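Local coordinates for protein L-rhamnose mutarotase (Formosa agariphila, PDB 6HHN) that catalyses the interconversion of alpha- and beta-L-rhamnose, an anomeric step in the breakdown of the algal polysaccharide ulvan, at residues A16-A28 with I94-L108. Sequence-based numbering, arbitrary orientation. Where two conformers were deposited one is given.
Sequences AFKMKLNKGQKQA and IMQVNPDNSPVSIPL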
loop_
_atom_site.group_PDB
_atom_site.type_symbol
_atom_site.label_atom_id
_atom_site.label_comp_id
_atom_site.label_asym_id
_atom_site.label_seq_id
_atom_site.Cartn_x
_atom_site.Cartn_y
_atom_site.Cartn_z
ATOM N N ALA A 16 -3.527 5.956 -1.660
ATOM C CA ALA A 16 -3.615 4.620 -1.097
ATOM C C ALA A 16 -4.859 4.520 -0.233
ATOM O O ALA A 16 -5.273 5.495 0.410
ATOM C CB ALA A 16 -2.379 4.291 -0.245
ATOM N N PHE A 17 -5.414 3.307 -0.188
ATOM C CA PHE A 17 -6.621 3.086 0.599
ATOM C C PHE A 17 -6.730 1.628 0.990
ATOM O O PHE A 17 -6.136 0.750 0.365
ATOM C CB PHE A 17 -7.888 3.574 -0.119
ATOM C CG PHE A 17 -8.046 3.122 -1.559
ATOM C CD1 PHE A 17 -7.404 3.793 -2.586
ATOM C CD2 PHE A 17 -8.827 2.031 -1.880
ATOM C CE1 PHE A 17 -7.553 3.389 -3.910
ATOM C CE2 PHE A 17 -8.987 1.631 -3.209
ATOM C CZ PHE A 17 -8.345 2.316 -4.212
ATOM N N LYS A 18 -7.512 1.382 2.041
ATOM C CA LYS A 18 -7.700 0.063 2.624
ATOM C C LYS A 18 -9.137 -0.376 2.398
ATOM O O LYS A 18 -10.072 0.395 2.637
ATOM C CB LYS A 18 -7.396 0.161 4.128
ATOM C CG LYS A 18 -7.758 -1.037 4.954
ATOM C CD LYS A 18 -7.478 -0.814 6.458
ATOM C CE LYS A 18 -8.194 -1.863 7.269
ATOM N NZ LYS A 18 -7.975 -1.721 8.717
ATOM N N MET A 19 -9.303 -1.617 1.947
ATOM C CA MET A 19 -10.606 -2.242 1.765
ATOM C C MET A 19 -10.625 -3.561 2.517
ATOM O O MET A 19 -9.601 -4.008 3.040
ATOM C CB MET A 19 -10.914 -2.459 0.282
ATOM C CG MET A 19 -11.062 -1.151 -0.484
ATOM S SD MET A 19 -11.287 -1.352 -2.247
ATOM C CE MET A 19 -9.643 -1.883 -2.717
ATOM N N LYS A 20 -11.795 -4.194 2.567
ATOM C CA LYS A 20 -11.999 -5.398 3.361
ATOM C C LYS A 20 -12.650 -6.457 2.483
ATOM O O LYS A 20 -13.694 -6.209 1.877
ATOM C CB LYS A 20 -12.868 -5.135 4.601
ATOM C CG LYS A 20 -12.305 -4.174 5.674
ATOM C CD LYS A 20 -11.030 -4.696 6.328
ATOM C CE LYS A 20 -11.246 -6.008 7.063
ATOM N NZ LYS A 20 -10.024 -6.411 7.838
ATOM N N LEU A 21 -12.029 -7.617 2.402
ATOM C CA LEU A 21 -12.584 -8.790 1.736
ATOM C C LEU A 21 -13.301 -9.665 2.753
ATOM O O LEU A 21 -12.934 -9.717 3.938
ATOM C CB LEU A 21 -11.415 -9.557 1.097
ATOM C CG LEU A 21 -11.641 -10.693 0.109
ATOM C CD1 LEU A 21 -12.331 -10.193 -1.142
ATOM C CD2 LEU A 21 -10.316 -11.345 -0.240
ATOM N N ASN A 22 -14.327 -10.361 2.307
ATOM C CA ASN A 22 -14.985 -11.314 3.182
ATOM C C ASN A 22 -14.086 -12.533 3.383
ATOM O O ASN A 22 -13.307 -12.905 2.506
ATOM C CB ASN A 22 -16.324 -11.748 2.594
ATOM C CG ASN A 22 -17.352 -10.628 2.574
ATOM O OD1 ASN A 22 -17.198 -9.601 3.230
ATOM N ND2 ASN A 22 -18.426 -10.842 1.837
ATOM N N LYS A 23 -14.204 -13.159 4.552
ATOM C CA LYS A 23 -13.328 -14.270 4.892
ATOM C C LYS A 23 -13.389 -15.355 3.826
ATOM O O LYS A 23 -14.470 -15.739 3.378
ATOM C CB LYS A 23 -13.756 -14.865 6.240
ATOM C CG LYS A 23 -13.802 -13.862 7.380
ATOM C CD LYS A 23 -13.792 -14.555 8.741
ATOM C CE LYS A 23 -12.988 -13.751 9.760
ATOM N NZ LYS A 23 -12.930 -14.421 11.093
ATOM N N GLY A 24 -12.217 -15.849 3.427
ATOM C CA GLY A 24 -12.113 -16.994 2.545
ATOM C C GLY A 24 -12.285 -16.723 1.070
ATOM O O GLY A 24 -12.349 -17.680 0.288
ATOM N N GLN A 25 -12.343 -15.459 0.652
ATOM C CA GLN A 25 -12.686 -15.124 -0.724
ATOM C C GLN A 25 -11.496 -14.625 -1.534
ATOM O O GLN A 25 -11.689 -14.025 -2.593
ATOM C CB GLN A 25 -13.815 -14.092 -0.750
ATOM C CG GLN A 25 -15.087 -14.573 -0.092
ATOM C CD GLN A 25 -15.606 -15.839 -0.726
ATOM O OE1 GLN A 25 -15.582 -16.000 -1.943
ATOM N NE2 GLN A 25 -16.052 -16.763 0.102
ATOM N N LYS A 26 -10.266 -14.885 -1.075
ATOM C CA LYS A 26 -9.104 -14.458 -1.840
ATOM C C LYS A 26 -9.151 -15.012 -3.256
ATOM O O LYS A 26 -8.876 -14.291 -4.221
ATOM C CB LYS A 26 -7.807 -14.883 -1.138
ATOM C CG LYS A 26 -6.538 -14.523 -1.921
ATOM C CD LYS A 26 -5.288 -15.044 -1.229
ATOM C CE LYS A 26 -4.071 -14.932 -2.125
ATOM N NZ LYS A 26 -2.923 -15.696 -1.545
ATOM N N GLN A 27 -9.477 -16.300 -3.404
ATOM C CA GLN A 27 -9.419 -16.921 -4.723
ATOM C C GLN A 27 -10.406 -16.257 -5.674
ATOM O O GLN A 27 -10.066 -15.928 -6.825
ATOM C CB GLN A 27 -9.706 -18.418 -4.621
ATOM C CG GLN A 27 -9.184 -19.213 -5.808
ATOM C CD GLN A 27 -7.672 -19.085 -5.971
ATOM O OE1 GLN A 27 -6.926 -19.061 -4.985
ATOM N NE2 GLN A 27 -7.217 -18.982 -7.216
ATOM N N ALA A 28 -11.644 -16.058 -5.213
ATOM C CA ALA A 28 -12.656 -15.432 -6.053
ATOM C C ALA A 28 -12.249 -14.013 -6.423
ATOM O O ALA A 28 -12.402 -13.587 -7.579
ATOM C CB ALA A 28 -13.994 -15.422 -5.316
ATOM N N ILE A 94 -18.502 -10.735 -2.196
ATOM C CA ILE A 94 -17.243 -11.147 -1.575
ATOM C C ILE A 94 -16.494 -10.006 -0.922
ATOM O O ILE A 94 -15.454 -10.253 -0.303
ATOM C CB ILE A 94 -16.341 -11.918 -2.555
ATOM C CG1 ILE A 94 -15.870 -11.008 -3.678
ATOM C CG2 ILE A 94 -17.114 -13.142 -3.086
ATOM C CD1 ILE A 94 -14.975 -11.729 -4.677
ATOM N N MET A 95 -16.959 -8.767 -1.051
ATOM C CA MET A 95 -16.343 -7.594 -0.448
ATOM C C MET A 95 -17.243 -7.048 0.657
ATOM O O MET A 95 -18.458 -7.238 0.636
ATOM C CB MET A 95 -16.171 -6.466 -1.494
ATOM C CG MET A 95 -15.349 -6.809 -2.713
ATOM S SD MET A 95 -13.598 -6.788 -2.350
ATOM C CE MET A 95 -13.307 -5.027 -2.087
ATOM N N GLN A 96 -16.632 -6.359 1.617
ATOM C CA GLN A 96 -17.370 -5.547 2.567
ATOM C C GLN A 96 -17.818 -4.274 1.866
ATOM O O GLN A 96 -16.989 -3.483 1.405
ATOM C CB GLN A 96 -16.509 -5.233 3.778
ATOM C CG GLN A 96 -17.282 -4.658 4.909
ATOM C CD GLN A 96 -16.422 -4.440 6.144
ATOM O OE1 GLN A 96 -16.130 -5.365 6.892
ATOM N NE2 GLN A 96 -15.979 -3.224 6.323
ATOM N N VAL A 97 -19.127 -4.100 1.728
ATOM C CA VAL A 97 -19.666 -3.043 0.900
ATOM C C VAL A 97 -20.731 -2.245 1.626
ATOM O O VAL A 97 -21.334 -2.698 2.595
ATOM C CB VAL A 97 -20.253 -3.564 -0.427
ATOM C CG1 VAL A 97 -19.224 -4.300 -1.235
ATOM C CG2 VAL A 97 -21.466 -4.456 -0.173
ATOM N N ASN A 98 -20.959 -1.050 1.104
ATOM C CA ASN A 98 -22.044 -0.176 1.488
ATOM C C ASN A 98 -23.354 -0.619 0.853
ATOM O O ASN A 98 -23.377 -1.496 -0.010
ATOM C CB ASN A 98 -21.710 1.230 1.008
ATOM C CG ASN A 98 -20.517 1.794 1.703
ATOM O OD1 ASN A 98 -20.485 1.836 2.928
ATOM N ND2 ASN A 98 -19.501 2.186 0.939
ATOM N N PRO A 99 -24.469 -0.036 1.303
ATOM C CA PRO A 99 -25.765 -0.346 0.679
ATOM C C PRO A 99 -25.808 -0.200 -0.833
ATOM O O PRO A 99 -26.537 -0.965 -1.486
ATOM C CB PRO A 99 -26.721 0.618 1.403
ATOM C CG PRO A 99 -26.109 0.734 2.802
ATOM C CD PRO A 99 -24.609 0.806 2.508
ATOM N N ASP A 100 -25.055 0.733 -1.411
ATOM C CA ASP A 100 -25.017 0.911 -2.862
ATOM C C ASP A 100 -24.019 -0.008 -3.549
ATOM O O ASP A 100 -23.830 0.099 -4.772
ATOM C CB ASP A 100 -24.764 2.380 -3.242
ATOM C CG ASP A 100 -23.369 2.873 -2.888
ATOM O OD1 ASP A 100 -22.533 2.093 -2.384
ATOM O OD2 ASP A 100 -23.118 4.074 -3.144
ATOM N N ASN A 101 -23.432 -0.932 -2.806
ATOM C CA ASN A 101 -22.474 -1.948 -3.247
ATOM C C ASN A 101 -21.068 -1.406 -3.461
ATOM O O ASN A 101 -20.182 -2.199 -3.761
ATOM C CB ASN A 101 -22.970 -2.749 -4.462
ATOM C CG ASN A 101 -24.133 -3.656 -4.112
ATOM O OD1 ASN A 101 -24.301 -4.084 -2.953
ATOM N ND2 ASN A 101 -24.940 -3.968 -5.101
ATOM N N SER A 102 -20.820 -0.118 -3.255
ATOM C CA SER A 102 -19.442 0.364 -3.315
ATOM C C SER A 102 -18.661 -0.208 -2.135
ATOM O O SER A 102 -19.198 -0.334 -1.025
ATOM C CB SER A 102 -19.398 1.889 -3.281
ATOM O OG SER A 102 -19.922 2.409 -2.067
ATOM N N PRO A 103 -17.406 -0.587 -2.336
ATOM C CA PRO A 103 -16.627 -1.141 -1.226
ATOM C C PRO A 103 -16.379 -0.102 -0.156
ATOM O O PRO A 103 -16.158 1.079 -0.435
ATOM C CB PRO A 103 -15.306 -1.568 -1.880
ATOM C CG PRO A 103 -15.253 -0.906 -3.174
ATOM C CD PRO A 103 -16.666 -0.625 -3.619
ATOM N N VAL A 104 -16.471 -0.544 1.104
ATOM C CA VAL A 104 -15.947 0.254 2.201
ATOM C C VAL A 104 -14.483 0.542 1.923
ATOM O O VAL A 104 -13.728 -0.339 1.499
ATOM C CB VAL A 104 -16.143 -0.506 3.523
ATOM C CG1 VAL A 104 -15.469 0.227 4.657
ATOM C CG2 VAL A 104 -17.641 -0.688 3.806
ATOM N N SER A 105 -14.078 1.784 2.157
ATOM C CA SER A 105 -12.729 2.217 1.807
ATOM C C SER A 105 -12.243 3.222 2.832
ATOM O O SER A 105 -12.943 4.200 3.103
ATOM C CB SER A 105 -12.774 2.881 0.426
ATOM O OG SER A 105 -11.488 3.144 -0.071
ATOM N N ILE A 106 -11.072 2.980 3.397
ATOM C CA ILE A 106 -10.451 3.838 4.411
ATOM C C ILE A 106 -9.225 4.481 3.783
ATOM O O ILE A 106 -8.297 3.768 3.380
ATOM C CB ILE A 106 -10.050 3.010 5.647
ATOM C CG1 ILE A 106 -11.249 2.278 6.244
ATOM C CG2 ILE A 106 -9.342 3.896 6.675
ATOM C CD1 ILE A 106 -12.130 3.137 7.063
ATOM N N PRO A 107 -9.151 5.804 3.659
ATOM C CA PRO A 107 -7.970 6.400 3.024
ATOM C C PRO A 107 -6.755 6.314 3.936
ATOM O O PRO A 107 -6.863 6.364 5.164
ATOM C CB PRO A 107 -8.382 7.859 2.796
ATOM C CG PRO A 107 -9.413 8.122 3.858
ATOM C CD PRO A 107 -10.157 6.820 4.035
ATOM N N LEU A 108 -5.582 6.201 3.316
ATOM C CA LEU A 108 -4.314 6.127 4.028
ATOM C C LEU A 108 -3.447 7.309 3.627
ATOM O O LEU A 108 -3.233 7.552 2.436
ATOM C CB LEU A 108 -3.612 4.821 3.689
ATOM C CG LEU A 108 -4.435 3.553 3.940
ATOM C CD1 LEU A 108 -3.764 2.319 3.342
ATOM C CD2 LEU A 108 -4.662 3.364 5.402
HETATM O O HOH W 1 -3.549 8.417 0.011
HETATM O O HOH W 2 -14.098 -3.055 1.291
#
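One water accepts from Lys-20 N at 2.9 Å and sits within bonding distance of both Gln-96 O and Val-104 O. The backbone O of Ile-94 takes a nearly straight hydrogen bond of 2.8 Å from Asn-22 N, while Leu-21 CD1 packs on the same oxygen at 3.2 Å. CG of Asn-22 is anti to the carbonyl carbon (chi1 -68°), laying its amide along the Ile-94 backbone, where ND2 gives a weak bond to Asp-93 O. An alanine here would keep the backbone bond but would probably leave Asp-93 O without this donor and uncover the Ile-94 peptide. Ile-94 itself crosses Gln-25, CG2 lying 3.4 Å from OE1, and extends CD1 to Ala-28 CB at 3.9 Å. Farther along, Gln-96 N bonds to Lys-20 O, and the two side chains run side by side, CB to CB 3.7 Å, before Lys-20 NZ leaves for Thr-60 O and Thr-62 OG1. Met-19 SD rests beside Pro-103 CB at 4.0 Å and meets the Phe-17 ring in plane at its edge. Lys-18 and Ile-106 then form an antiparallel hydrogen-bonded pair, joining strands 13-20 and 106-114 in the dimeric alpha-beta barrel fold, with Met-95 against Tyr-29, a probable substrate-binding residue.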